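Local coordinates for protein putative SnoaL-like polyketide cyclase (Shewanella denitrificans, PDB 3LZA) that is of unproven function but, as a SnoaL-like member of the NTF2 clan, probably binds a small molecule in the pocket of its cone-shaped fold, perhaps as a cyclase, at residues Tyr39-Asp44 with Val126-Tyr131; Val81-Asn86 with Thr111-Asp116; Tyr87-Pro92 with Lys101-Ala106; Ile105-Val110 with Gln132-Gln137. All blocks are in the same frame, centred on the assembly; numbering follows the deposited sequence.

Interaction 1: residues Tyr39-Asp44 with Val126-Tyr131; sequences YDKTAD and VDLMDY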
loop_
_atom_site.group_PDB
_atom_site.type_symbol
_atom_site.label_atom_id
_atom_site.label_comp_id
_atom_site.label_asym_id
_atom_site.label_seq_id
_atom_site.Cartn_x
_atom_site.Cartn_y
_atom_site.Cartn_z
ATOM N N TYR A 39 -9.855 -7.862 -2.426
ATOM C CA TYR A 39 -9.254 -8.238 -1.184
ATOM C C TYR A 39 -9.031 -7.009 -0.293
ATOM O O TYR A 39 -8.258 -6.133 -0.629
ATOM C CB TYR A 39 -7.906 -8.916 -1.464
ATOM C CG TYR A 39 -7.114 -9.460 -0.287
ATOM C CD1 TYR A 39 -7.724 -9.913 0.882
ATOM C CD2 TYR A 39 -5.746 -9.564 -0.374
ATOM C CE1 TYR A 39 -6.974 -10.449 1.913
ATOM C CE2 TYR A 39 -4.984 -10.063 0.670
ATOM C CZ TYR A 39 -5.604 -10.486 1.809
ATOM O OH TYR A 39 -4.850 -11.034 2.796
ATOM N N ASP A 40 -9.672 -6.983 0.867
ATOM C CA ASP A 40 -9.319 -5.987 1.858
ATOM C C ASP A 40 -8.386 -6.679 2.850
ATOM O O ASP A 40 -8.865 -7.438 3.725
ATOM C CB ASP A 40 -10.536 -5.437 2.587
ATOM C CG ASP A 40 -10.171 -4.276 3.507
ATOM O OD1 ASP A 40 -9.183 -4.412 4.263
ATOM O OD2 ASP A 40 -10.849 -3.238 3.458
ATOM N N LYS A 41 -7.081 -6.380 2.757
ATOM C CA LYS A 41 -6.093 -7.075 3.572
ATOM C C LYS A 41 -6.231 -6.693 5.003
ATOM O O LYS A 41 -6.076 -7.536 5.881
ATOM C CB LYS A 41 -4.654 -6.786 3.112
ATOM C CG LYS A 41 -3.615 -7.722 3.787
ATOM C CD LYS A 41 -2.214 -7.456 3.253
ATOM C CE LYS A 41 -1.069 -8.338 3.855
ATOM N NZ LYS A 41 0.171 -8.271 2.924
ATOM N N THR A 42 -6.527 -5.413 5.251
ATOM C CA THR A 42 -6.735 -4.961 6.624
ATOM C C THR A 42 -7.935 -5.604 7.336
ATOM O O THR A 42 -7.861 -5.877 8.546
ATOM C CB THR A 42 -6.794 -3.390 6.691
ATOM O OG1 THR A 42 -7.374 -2.840 5.498
ATOM C CG2 THR A 42 -5.390 -2.833 6.884
ATOM N N ALA A 43 -9.018 -5.911 6.613
ATOM C CA ALA A 43 -10.201 -6.600 7.185
ATOM C C ALA A 43 -10.172 -8.134 6.999
ATOM O O ALA A 43 -11.011 -8.848 7.554
ATOM C CB ALA A 43 -11.428 -6.046 6.570
ATOM N N ASP A 44 -9.219 -8.637 6.224
ATOM C CA ASP A 44 -9.142 -10.054 5.839
ATOM C C ASP A 44 -10.453 -10.539 5.230
ATOM O O ASP A 44 -11.007 -11.559 5.621
ATOM C CB ASP A 44 -8.767 -10.917 7.041
ATOM C CG ASP A 44 -8.316 -12.300 6.650
ATOM O OD1 ASP A 44 -7.797 -12.490 5.521
ATOM O OD2 ASP A 44 -8.505 -13.202 7.500
ATOM N N VAL A 126 -6.377 -4.749 -4.059
ATOM C CA VAL A 126 -6.008 -4.885 -2.656
ATOM C C VAL A 126 -6.199 -3.544 -1.944
ATOM O O VAL A 126 -5.650 -2.516 -2.347
ATOM C CB VAL A 126 -4.597 -5.421 -2.392
ATOM C CG1 VAL A 126 -4.470 -5.680 -0.848
ATOM C CG2 VAL A 126 -4.355 -6.744 -3.163
ATOM N N ASP A 127 -7.024 -3.572 -0.897
ATOM C CA ASP A 127 -7.253 -2.397 -0.075
ATOM C C ASP A 127 -6.546 -2.543 1.229
ATOM O O ASP A 127 -6.583 -3.607 1.840
ATOM C CB ASP A 127 -8.749 -2.143 0.195
ATOM C CG ASP A 127 -9.486 -1.558 -0.965
ATOM O OD1 ASP A 127 -8.884 -1.189 -2.023
ATOM O OD2 ASP A 127 -10.723 -1.495 -0.826
ATOM N N LEU A 128 -5.887 -1.461 1.662
ATOM C CA LEU A 128 -5.358 -1.363 3.018
ATOM C C LEU A 128 -6.009 -0.104 3.626
ATOM O O LEU A 128 -5.712 1.002 3.210
ATOM C CB LEU A 128 -3.815 -1.237 3.008
ATOM C CG LEU A 128 -2.954 -2.387 2.462
ATOM C CD1 LEU A 128 -1.567 -1.924 2.021
ATOM C CD2 LEU A 128 -2.842 -3.462 3.536
HETATM N N MSE A 129 -6.927 -0.267 4.589
HETATM C CA MSE A 129 -7.732 0.828 5.086
HETATM C C MSE A 129 -7.408 1.099 6.529
HETATM O O MSE A 129 -7.181 0.164 7.318
HETATM C CB MSE A 129 -9.219 0.519 4.955
HETATM C CG MSE A 129 -9.701 0.148 3.585
HETATM SE SE MSE A 129 -9.737 1.753 2.468
HETATM C CE MSE A 129 -10.939 2.765 3.483
ATOM N N ASP A 130 -7.384 2.383 6.901
ATOM C CA ASP A 130 -7.133 2.781 8.286
ATOM C C ASP A 130 -8.443 2.731 9.113
ATOM O O ASP A 130 -9.098 3.751 9.355
ATOM C CB ASP A 130 -6.480 4.166 8.315
ATOM C CG ASP A 130 -6.157 4.681 9.688
ATOM O OD1 ASP A 130 -6.323 3.990 10.726
ATOM O OD2 ASP A 130 -5.747 5.863 9.740
ATOM N N TYR A 131 -8.818 1.523 9.505
ATOM C CA TYR A 131 -10.069 1.310 10.262
ATOM C C TYR A 131 -10.056 1.876 11.676
ATOM O O TYR A 131 -11.129 2.240 12.188
ATOM C CB TYR A 131 -10.461 -0.171 10.279
ATOM C CG TYR A 131 -10.882 -0.697 8.958
ATOM C CD1 TYR A 131 -12.010 -0.178 8.319
ATOM C CD2 TYR A 131 -10.157 -1.714 8.316
ATOM C CE1 TYR A 131 -12.415 -0.632 7.082
ATOM C CE2 TYR A 131 -10.556 -2.181 7.058
ATOM C CZ TYR A 131 -11.705 -1.648 6.472
ATOM O OH TYR A 131 -12.147 -2.068 5.263
HETATM O O HOH W 1 -12.072 -2.186 1.071
#

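Interaction 2: residues Val81-Asn86 with Thr111-Asp116; sequences VVMIGN and TTLKFD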
loop_
_atom_site.group_PDB
_atom_site.type_symbol
_atom_site.label_atom_id
_atom_site.label_comp_id
_atom_site.label_asym_id
_atom_site.label_seq_id
_atom_site.Cartn_x
_atom_site.Cartn_y
_atom_site.Cartn_z
ATOM N N VAL A 81 -1.153 -0.798 -10.337
ATOM C CA VAL A 81 -1.348 0.608 -10.145
ATOM C C VAL A 81 -1.546 0.810 -8.655
ATOM O O VAL A 81 -2.271 0.060 -8.002
ATOM C CB VAL A 81 -2.559 1.188 -10.986
ATOM C CG1 VAL A 81 -2.730 2.720 -10.760
ATOM C CG2 VAL A 81 -2.366 0.939 -12.493
ATOM N N VAL A 82 -0.892 1.833 -8.110
ATOM C CA VAL A 82 -0.965 2.083 -6.655
ATOM C C VAL A 82 -1.532 3.471 -6.406
ATOM O O VAL A 82 -1.068 4.443 -6.991
ATOM C CB VAL A 82 0.473 2.001 -5.987
ATOM C CG1 VAL A 82 0.408 2.260 -4.468
ATOM C CG2 VAL A 82 1.088 0.665 -6.239
HETATM N N MSE A 83 -2.491 3.563 -5.500
HETATM C CA MSE A 83 -3.189 4.810 -5.246
HETATM C C MSE A 83 -3.252 5.085 -3.746
HETATM O O MSE A 83 -3.689 4.250 -2.991
HETATM C CB MSE A 83 -4.605 4.685 -5.851
HETATM C CG MSE A 83 -4.573 4.653 -7.346
HETATM SE SE MSE A 83 -6.292 4.178 -8.076
HETATM C CE MSE A 83 -6.293 2.395 -7.533
ATOM N N ILE A 84 -2.719 6.240 -3.329
ATOM C CA ILE A 84 -2.661 6.660 -1.931
ATOM C C ILE A 84 -3.613 7.824 -1.719
ATOM O O ILE A 84 -3.618 8.768 -2.488
ATOM C CB ILE A 84 -1.237 7.132 -1.543
ATOM C CG1 ILE A 84 -0.210 6.025 -1.788
ATOM C CG2 ILE A 84 -1.193 7.639 -0.078
ATOM C CD1 ILE A 84 1.154 6.525 -2.037
ATOM N N GLY A 85 -4.450 7.739 -0.688
ATOM C CA GLY A 85 -5.366 8.813 -0.406
ATOM C C GLY A 85 -6.301 8.563 0.754
ATOM O O GLY A 85 -5.927 7.967 1.760
ATOM N N ASN A 86 -7.518 9.071 0.609
ATOM C CA ASN A 86 -8.569 8.825 1.582
ATOM C C ASN A 86 -9.929 8.643 0.908
ATOM O O ASN A 86 -10.257 9.270 -0.122
ATOM C CB ASN A 86 -8.595 9.874 2.697
ATOM C CG ASN A 86 -9.240 11.150 2.290
ATOM O OD1 ASN A 86 -10.494 11.258 2.230
ATOM N ND2 ASN A 86 -8.417 12.161 2.041
ATOM N N THR A 111 -4.911 1.666 -2.062
ATOM C CA THR A 111 -5.550 0.683 -2.954
ATOM C C THR A 111 -4.580 0.326 -4.101
ATOM O O THR A 111 -4.054 1.231 -4.785
ATOM C CB THR A 111 -6.947 1.273 -3.480
ATOM O OG1 THR A 111 -7.812 1.409 -2.347
ATOM C CG2 THR A 111 -7.610 0.354 -4.508
ATOM N N THR A 112 -4.339 -0.972 -4.347
ATOM C CA THR A 112 -3.674 -1.410 -5.581
ATOM C C THR A 112 -4.663 -2.112 -6.502
ATOM O O THR A 112 -5.570 -2.800 -6.032
ATOM C CB THR A 112 -2.439 -2.351 -5.303
ATOM O OG1 THR A 112 -2.872 -3.617 -4.800
ATOM C CG2 THR A 112 -1.513 -1.684 -4.258
ATOM N N LEU A 113 -4.496 -1.889 -7.805
ATOM C CA LEU A 113 -5.225 -2.549 -8.837
ATOM C C LEU A 113 -4.228 -3.201 -9.785
ATOM O O LEU A 113 -3.286 -2.570 -10.228
ATOM C CB LEU A 113 -6.154 -1.553 -9.560
ATOM C CG LEU A 113 -7.182 -0.792 -8.715
ATOM C CD1 LEU A 113 -7.877 0.305 -9.553
ATOM C CD2 LEU A 113 -8.250 -1.722 -8.112
ATOM N N LYS A 114 -4.422 -4.483 -10.061
ATOM C CA LYS A 114 -3.632 -5.179 -11.034
ATOM C C LYS A 114 -4.537 -5.691 -12.138
ATOM O O LYS A 114 -5.383 -6.567 -11.896
ATOM C CB LYS A 114 -2.847 -6.328 -10.378
ATOM C CG LYS A 114 -2.024 -7.144 -11.396
ATOM C CD LYS A 114 -1.128 -8.153 -10.723
ATOM C CE LYS A 114 -1.900 -9.222 -10.002
ATOM N NZ LYS A 114 -0.975 -10.324 -9.550
ATOM N N PHE A 115 -4.343 -5.154 -13.345
ATOM C CA PHE A 115 -5.106 -5.535 -14.522
ATOM C C PHE A 115 -4.328 -6.520 -15.369
ATOM O O PHE A 115 -3.104 -6.566 -15.296
ATOM C CB PHE A 115 -5.424 -4.290 -15.362
ATOM C CG PHE A 115 -6.236 -3.279 -14.628
ATOM C CD1 PHE A 115 -7.627 -3.378 -14.583
ATOM C CD2 PHE A 115 -5.616 -2.253 -13.940
ATOM C CE1 PHE A 115 -8.382 -2.460 -13.864
ATOM C CE2 PHE A 115 -6.374 -1.328 -13.217
ATOM C CZ PHE A 115 -7.751 -1.434 -13.182
ATOM N N ASP A 116 -5.044 -7.356 -16.108
ATOM C CA ASP A 116 -4.438 -8.194 -17.116
ATOM C C ASP A 116 -4.244 -7.278 -18.335
ATOM O O ASP A 116 -5.229 -6.736 -18.852
ATOM C CB ASP A 116 -5.361 -9.399 -17.389
ATOM C CG ASP A 116 -4.905 -10.255 -18.563
ATOM O OD1 ASP A 116 -4.133 -9.783 -19.414
ATOM O OD2 ASP A 116 -5.352 -11.421 -18.653
#

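Interaction 3: residues Tyr87-Pro92 with Lys101-Ala106; sequences YHLRGP and KIIDIA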
loop_
_atom_site.group_PDB
_atom_site.type_symbol
_atom_site.label_atom_id
_atom_site.label_comp_id
_atom_site.label_asym_id
_atom_site.label_seq_id
_atom_site.Cartn_x
_atom_site.Cartn_y
_atom_site.Cartn_z
ATOM N N TYR A 87 -10.701 7.755 1.495
ATOM C CA TYR A 87 -12.053 7.521 1.059
ATOM C C TYR A 87 -13.006 8.327 1.943
ATOM O O TYR A 87 -13.009 8.172 3.172
ATOM C CB TYR A 87 -12.345 6.029 1.217
ATOM C CG TYR A 87 -11.756 5.162 0.127
ATOM C CD1 TYR A 87 -10.456 4.658 0.229
ATOM C CD2 TYR A 87 -12.525 4.788 -0.987
ATOM C CE1 TYR A 87 -9.931 3.842 -0.770
ATOM C CE2 TYR A 87 -11.985 3.967 -2.003
ATOM C CZ TYR A 87 -10.702 3.478 -1.859
ATOM O OH TYR A 87 -10.179 2.653 -2.837
ATOM N N HIS A 88 -13.841 9.178 1.355
ATOM C CA HIS A 88 -14.890 9.797 2.169
ATOM C C HIS A 88 -16.237 9.144 1.853
ATOM O O HIS A 88 -16.555 8.790 0.700
ATOM C CB HIS A 88 -14.923 11.297 1.958
ATOM C CG HIS A 88 -16.150 11.928 2.508
ATOM N ND1 HIS A 88 -17.315 12.032 1.783
ATOM C CD2 HIS A 88 -16.434 12.373 3.753
ATOM C CE1 HIS A 88 -18.249 12.578 2.541
ATOM N NE2 HIS A 88 -17.731 12.802 3.734
ATOM N N LEU A 89 -17.010 8.887 2.902
ATOM C CA LEU A 89 -18.303 8.288 2.760
ATOM C C LEU A 89 -19.313 9.062 3.630
ATOM O O LEU A 89 -19.052 9.404 4.821
ATOM C CB LEU A 89 -18.274 6.790 3.083
ATOM C CG LEU A 89 -19.581 6.071 2.768
ATOM C CD1 LEU A 89 -19.312 4.592 2.414
ATOM C CD2 LEU A 89 -20.648 6.208 3.912
ATOM N N ARG A 90 -20.451 9.400 3.029
ATOM C CA ARG A 90 -21.567 9.998 3.780
ATOM C C ARG A 90 -22.826 9.215 3.529
ATOM O O ARG A 90 -23.175 8.983 2.391
ATOM C CB ARG A 90 -21.787 11.445 3.396
ATOM C CG ARG A 90 -22.863 12.173 4.253
ATOM C CD ARG A 90 -23.078 13.615 3.799
ATOM N NE ARG A 90 -24.083 14.282 4.637
ATOM C CZ ARG A 90 -23.904 14.672 5.899
ATOM N NH1 ARG A 90 -22.747 14.505 6.528
ATOM N NH2 ARG A 90 -24.895 15.257 6.544
ATOM N N GLY A 91 -23.492 8.756 4.596
ATOM C CA GLY A 91 -24.700 7.988 4.415
ATOM C C GLY A 91 -25.420 7.568 5.691
ATOM O O GLY A 91 -24.922 7.784 6.798
ATOM N N PRO A 92 -26.603 6.965 5.537
ATOM C CA PRO A 92 -27.281 6.378 6.703
ATOM C C PRO A 92 -26.341 5.463 7.478
ATOM O O PRO A 92 -25.508 4.741 6.879
ATOM C CB PRO A 92 -28.442 5.612 6.075
ATOM C CG PRO A 92 -28.694 6.343 4.796
ATOM C CD PRO A 92 -27.366 6.735 4.303
ATOM N N LYS A 101 -29.069 8.244 12.057
ATOM C CA LYS A 101 -28.070 9.292 11.823
ATOM C C LYS A 101 -27.455 9.135 10.442
ATOM O O LYS A 101 -27.410 8.040 9.906
ATOM C CB LYS A 101 -26.927 9.211 12.847
ATOM C CG LYS A 101 -27.314 9.415 14.304
ATOM C CD LYS A 101 -26.131 9.086 15.236
ATOM C CE LYS A 101 -26.381 9.581 16.676
ATOM N NZ LYS A 101 -25.657 8.752 17.696
ATOM N N ILE A 102 -26.997 10.255 9.885
ATOM C CA ILE A 102 -26.218 10.285 8.683
ATOM C C ILE A 102 -24.764 10.423 9.163
ATOM O O ILE A 102 -24.398 11.425 9.807
ATOM C CB ILE A 102 -26.588 11.498 7.798
ATOM C CG1 ILE A 102 -28.085 11.477 7.461
ATOM C CG2 ILE A 102 -25.666 11.547 6.533
ATOM C CD1 ILE A 102 -28.436 10.285 6.477
ATOM N N ILE A 103 -23.951 9.415 8.889
ATOM C CA ILE A 103 -22.557 9.436 9.323
ATOM C C ILE A 103 -21.718 10.060 8.238
ATOM O O ILE A 103 -22.135 10.108 7.088
ATOM C CB ILE A 103 -22.003 8.055 9.781
ATOM C CG1 ILE A 103 -22.152 6.967 8.749
ATOM C CG2 ILE A 103 -22.726 7.597 11.048
ATOM C CD1 ILE A 103 -21.112 7.002 7.623
ATOM N N ASP A 104 -20.555 10.559 8.618
ATOM C CA ASP A 104 -19.633 11.161 7.653
ATOM C C ASP A 104 -18.196 10.798 8.072
ATOM O O ASP A 104 -17.750 11.172 9.168
ATOM C CB ASP A 104 -19.865 12.697 7.681
ATOM C CG ASP A 104 -19.330 13.419 6.406
ATOM O OD1 ASP A 104 -18.100 13.599 6.284
ATOM O OD2 ASP A 104 -20.130 13.877 5.559
ATOM N N ILE A 105 -17.463 10.108 7.214
ATOM C CA ILE A 105 -16.144 9.583 7.592
ATOM C C ILE A 105 -15.140 9.810 6.468
ATOM O O ILE A 105 -15.521 9.917 5.300
ATOM C CB ILE A 105 -16.188 8.080 7.963
ATOM C CG1 ILE A 105 -16.837 7.260 6.840
ATOM C CG2 ILE A 105 -16.876 7.898 9.325
ATOM C CD1 ILE A 105 -17.113 5.751 7.131
ATOM N N ALA A 106 -13.862 9.943 6.841
ATOM C CA ALA A 106 -12.779 10.182 5.878
ATOM C C ALA A 106 -11.701 9.224 6.319
ATOM O O ALA A 106 -11.082 9.465 7.354
ATOM C CB ALA A 106 -12.276 11.623 5.935
HETATM O O HOH W 2 -24.822 14.351 9.435
#

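Interaction 4: residues Ile105-Val110 with Gln132-Gln137; sequences IAIPGV and QTMSDQ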
loop_
_atom_site.group_PDB
_atom_site.type_symbol
_atom_site.label_atom_id
_atom_site.label_comp_id
_atom_site.label_asym_id
_atom_site.label_seq_id
_atom_site.Cartn_x
_atom_site.Cartn_y
_atom_site.Cartn_z
ATOM N N ILE A 105 -17.463 10.108 7.214
ATOM C CA ILE A 105 -16.144 9.583 7.592
ATOM C C ILE A 105 -15.140 9.810 6.468
ATOM O O ILE A 105 -15.521 9.917 5.300
ATOM C CB ILE A 105 -16.188 8.080 7.963
ATOM C CG1 ILE A 105 -16.837 7.260 6.840
ATOM C CG2 ILE A 105 -16.876 7.898 9.325
ATOM C CD1 ILE A 105 -17.113 5.751 7.131
ATOM N N ALA A 106 -13.862 9.943 6.841
ATOM C CA ALA A 106 -12.779 10.182 5.878
ATOM C C ALA A 106 -11.701 9.224 6.319
ATOM O O ALA A 106 -11.082 9.465 7.354
ATOM C CB ALA A 106 -12.276 11.623 5.935
ATOM N N ILE A 107 -11.530 8.146 5.534
ATOM C CA ILE A 107 -10.697 6.982 5.869
ATOM C C ILE A 107 -9.404 6.953 5.050
ATOM O O ILE A 107 -9.460 6.740 3.845
ATOM C CB ILE A 107 -11.461 5.648 5.554
ATOM C CG1 ILE A 107 -12.901 5.664 6.070
ATOM C CG2 ILE A 107 -10.733 4.431 6.164
ATOM C CD1 ILE A 107 -13.589 4.333 5.909
ATOM N N PRO A 108 -8.231 7.121 5.695
ATOM C CA PRO A 108 -6.995 6.961 4.911
ATOM C C PRO A 108 -6.902 5.565 4.347
ATOM O O PRO A 108 -7.255 4.608 5.019
ATOM C CB PRO A 108 -5.917 7.108 5.970
ATOM C CG PRO A 108 -6.537 8.105 6.925
ATOM C CD PRO A 108 -7.955 7.676 7.022
ATOM N N GLY A 109 -6.399 5.420 3.145
ATOM C CA GLY A 109 -6.220 4.109 2.653
ATOM C C GLY A 109 -5.265 4.067 1.470
ATOM O O GLY A 109 -4.931 5.102 0.859
ATOM N N VAL A 110 -4.773 2.875 1.228
ATOM C CA VAL A 110 -3.969 2.569 0.001
ATOM C C VAL A 110 -4.659 1.445 -0.772
ATOM O O VAL A 110 -4.940 0.415 -0.196
ATOM C CB VAL A 110 -2.504 2.190 0.364
ATOM C CG1 VAL A 110 -1.686 1.830 -0.851
ATOM C CG2 VAL A 110 -1.823 3.394 1.047
ATOM N N GLN A 132 -8.898 2.030 12.309
ATOM C CA GLN A 132 -8.889 2.744 13.595
ATOM C C GLN A 132 -9.328 4.214 13.455
ATOM O O GLN A 132 -10.066 4.721 14.313
ATOM C CB GLN A 132 -7.542 2.641 14.346
ATOM C CG GLN A 132 -7.601 3.139 15.789
ATOM C CD GLN A 132 -8.550 2.319 16.665
ATOM O OE1 GLN A 132 -8.422 1.104 16.752
ATOM N NE2 GLN A 132 -9.521 2.975 17.264
ATOM N N THR A 133 -8.886 4.900 12.388
ATOM C CA THR A 133 -9.299 6.298 12.165
ATOM C C THR A 133 -10.830 6.323 11.951
ATOM O O THR A 133 -11.533 7.185 12.491
ATOM C CB THR A 133 -8.509 6.932 10.967
ATOM O OG1 THR A 133 -7.135 7.087 11.348
ATOM C CG2 THR A 133 -9.041 8.291 10.614
HETATM N N MSE A 134 -11.363 5.324 11.250
HETATM C CA MSE A 134 -12.820 5.251 11.025
HETATM C C MSE A 134 -13.561 5.086 12.345
HETATM O O MSE A 134 -14.550 5.771 12.598
HETATM C CB MSE A 134 -13.194 4.070 10.108
HETATM C CG MSE A 134 -14.661 4.077 9.669
HETATM SE SE MSE A 134 -15.009 2.525 8.592
HETATM C CE MSE A 134 -15.297 1.428 10.054
ATOM N N SER A 135 -13.082 4.163 13.167
ATOM C CA SER A 135 -13.665 3.907 14.471
ATOM C C SER A 135 -13.642 5.153 15.324
ATOM O O SER A 135 -14.643 5.459 15.955
ATOM C CB SER A 135 -12.917 2.798 15.210
ATOM O OG SER A 135 -13.603 2.472 16.408
ATOM N N ASP A 136 -12.500 5.850 15.363
ATOM C CA ASP A 136 -12.375 7.082 16.148
ATOM C C ASP A 136 -13.436 8.124 15.724
ATOM O O ASP A 136 -14.040 8.806 16.555
ATOM C CB ASP A 136 -10.980 7.719 15.968
ATOM C CG ASP A 136 -9.836 6.912 16.616
ATOM O OD1 ASP A 136 -10.062 6.092 17.545
ATOM O OD2 ASP A 136 -8.686 7.135 16.202
ATOM N N GLN A 137 -13.574 8.315 14.433
ATOM C CA GLN A 137 -14.571 9.251 13.887
ATOM C C GLN A 137 -16.011 8.843 14.233
ATOM O O GLN A 137 -16.813 9.668 14.709
ATOM C CB GLN A 137 -14.403 9.395 12.356
ATOM C CG GLN A 137 -13.200 10.223 11.873
ATOM C CD GLN A 137 -12.976 10.129 10.391
ATOM O OE1 GLN A 137 -13.919 9.974 9.631
ATOM N NE2 GLN A 137 -11.702 10.224 9.946
#

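Interaction 1: residues Tyr39-Asp44 with Val126-Tyr131
Asp40 OD2 is gripped by two donors: the hydroxyl of Tyr131, whose OH lies 2.5 Å from it, and a water that donates to it. The tyrosine comes from the far end of the opposing segment. Its ring meets the carboxylate edge-on, the two planes only 24° apart, yet the OH stands above the carboxylate plane. The other oxygen, Asp40 OD1, serves its own chain. Thr42 OG1 donates to Asp40 OD1 at 2.7 Å, and Ala43 N, 2.8 Å from Asp40 OD1, completes an Asx motif. With CG anti to the backbone N (chi1 -173°), the carboxylate lies on the carbonyl side, facing the turn that these donors occupy. Thr42 links both systems, because its OG1 also accepts from Met129 N at 2.8 Å in a nearly straight bond (174°). Replacing Asp40 by an alanine would probably leave the hydroxyls of Tyr131 and Thr42 without their acceptor and free the turn at Thr42 and Ala43 to shift. Backbone bonds complete the pairing: Asp127 N donates to Tyr39 O at 2.9 Å, and Lys41 N to Asp127 O at 3.0 Å. Beside them, the methyl CD2 of Leu128 lies along Lys41 CB, 3.8 Å away. The short parallel pairing thus joins strand 37-40 to strand 122-129, whose other flank carries strand 102-115; Asp127 OD1 bonds there to Thr111. Tyr131 begins helix 131-139, while Lys41, Thr42 and Leu128 pack against the second subunit.

Interaction 2: residues Val81-Asn86 with Thr111-Asp116
Val81 and Leu113 exchange two backbone hydrogen bonds, Val81 N to Leu113 O at 2.8 Å and Leu113 N to Val81 O at 3.0 Å. Met83 and Thr111 repeat the exchange, Met83 N lying 2.9 Å from Thr111 O. Between these two antiparallel hydrogen-bonded pairs, Val82 and Thr112 form a non-hydrogen-bonded pair, and Thr112 CA adds a C-H...O contact of 3.2 Å to Val81 O. Apolar contacts fall on both faces. On one, Met83, modelled as selenomethionine, bends at its last torsion (chi3 -70°), which swings CE over the neighbouring strand to Leu113 CD1, a tight 3.3 Å. Thr111 CG2, on the residue paired with Met83, lies 3.9 Å from Met83 CE. Helix 8-21 covers this face through Ala13 and Ile17. On the other, the CG2 methyls of Val82 and Thr112 run side by side, 4.0 Å apart, and Thr112 meets Leu128 of the second subunit. The hydroxyl of Thr111 looks beyond this contact, bonding to Tyr87. The hydrogen bonds between the segments are thus all backbone ones, fixing the register of the hairpin, and the side chains meet through methyl and other apolar groups, with one face against a helix and the other against the second subunit.

Interaction 3: residues Tyr87-Pro92 with Lys101-Ala106
Asp104 carries the polar side-chain contact, facing His88 and Arg90 of the opposite strand. Arg90 NH1 forms a salt bridge to Asp104 OD2, 2.9 Å away, arriving on the anti side of that oxygen and leaving the guanidinium turned 53° from the carboxylate. His88 is modelled in two positions; in the conformer given here, His88 NE2 donates to Asp104 OD1 at 2.7 Å, the oxygen lying in the imidazole plane. The extended arginine chain, straight from CG to NE, carries the guanidinium out over Ile102, whose methyl CG2 sits over the centre of one guanidinium face, 3.6 Å from Arg90 CZ. Backbone pairing runs beneath. Leu89 and Ile105 exchange two bonds, as do Gly91 and Ile103, where Ile103 N reaches Gly91 O at 2.8 Å. These are the arms next to the connecting turn of the antiparallel hairpin formed by strands 80-93 and 102-115, a long, curved pair of inner strands in the SnoaL-like, NTF2-type sheet. Apolar contacts occupy the face opposite the charges. Leu89 CD2 meets Ile103 CD1 at 3.8 Å, while Leu89 CB lies 4.0 Å from Ile105 CG1. Ile103 and Ile105 continue onto Leu138 of helix 131-139. On the charged face, His88 and Arg90 also touch Glu66 of the adjoining strand 66-77, and a water donates to Ile102 O and accepts a weak bond from Arg90 NH2.

Interaction 4: residues Ile105-Val110 with Gln132-Gln137
Helix 132-137 packs against strand 105-110 in a mixed polar and apolar contact, where the C-terminal helix lies nearly antiparallel to the strand, their axes 7.7 Å apart at the closest. One glutamine supplies the polar part. Gln137 OE1 accepts from Ala106 N at 2.8 Å, met in the carbonyl plane on a lone pair, and Gln137 NE2 donates to Ala106 O, also at 2.8 Å. The side chain runs extended beyond CG (chi2 170°), which brings its amide level with both backbone groups. An alanine in place of Gln137 would probably leave the N-H and C=O of Ala106 without these mates and open a gap beside Ile105. The apolar part centres on Met134, modelled as selenomethionine. Met134 CG meets Ile105 CD1 at 3.9 Å, and in the Ile107 conformer given, Met134 SE approaches Ile107 CD1, with the two chains side by side. Farther along, the methyl CG2 of Thr133 rests 3.8 Å from Pro108 CD, while the threonine hydroxyl turns to Asp130. The side-chain amide pairs with both backbone groups of Ala106 much as a neighbouring strand would: past Met129, where strand 122-129 ends, the helix borders the curved sheet of this NTF2-like fold.

In the fold
Along the chain, segment 39-44 comes first and 132-137 last, with the hairpin contacts between them. Interactions 2 and 3 occupy the two ends of one hairpin, strands 80-93 and 102-115, their centres about 22 Å apart on opposite sides of the chain's centre. Interaction 4 shares Ile105 and Ala106 with interaction 3, about 11 Å away centre to centre. Interaction 1 lies on the next strand, 122-129, about 12 Å from both interactions 2 and 4 between centres. Strand 102-115 thus meets hairpin partner, neighbouring strand and terminal helix in turn. Interactions 1, 2 and 3 meet around Thr111, on a face probably lining the pocket, while 1, 2 and 4 also touch the second subunit.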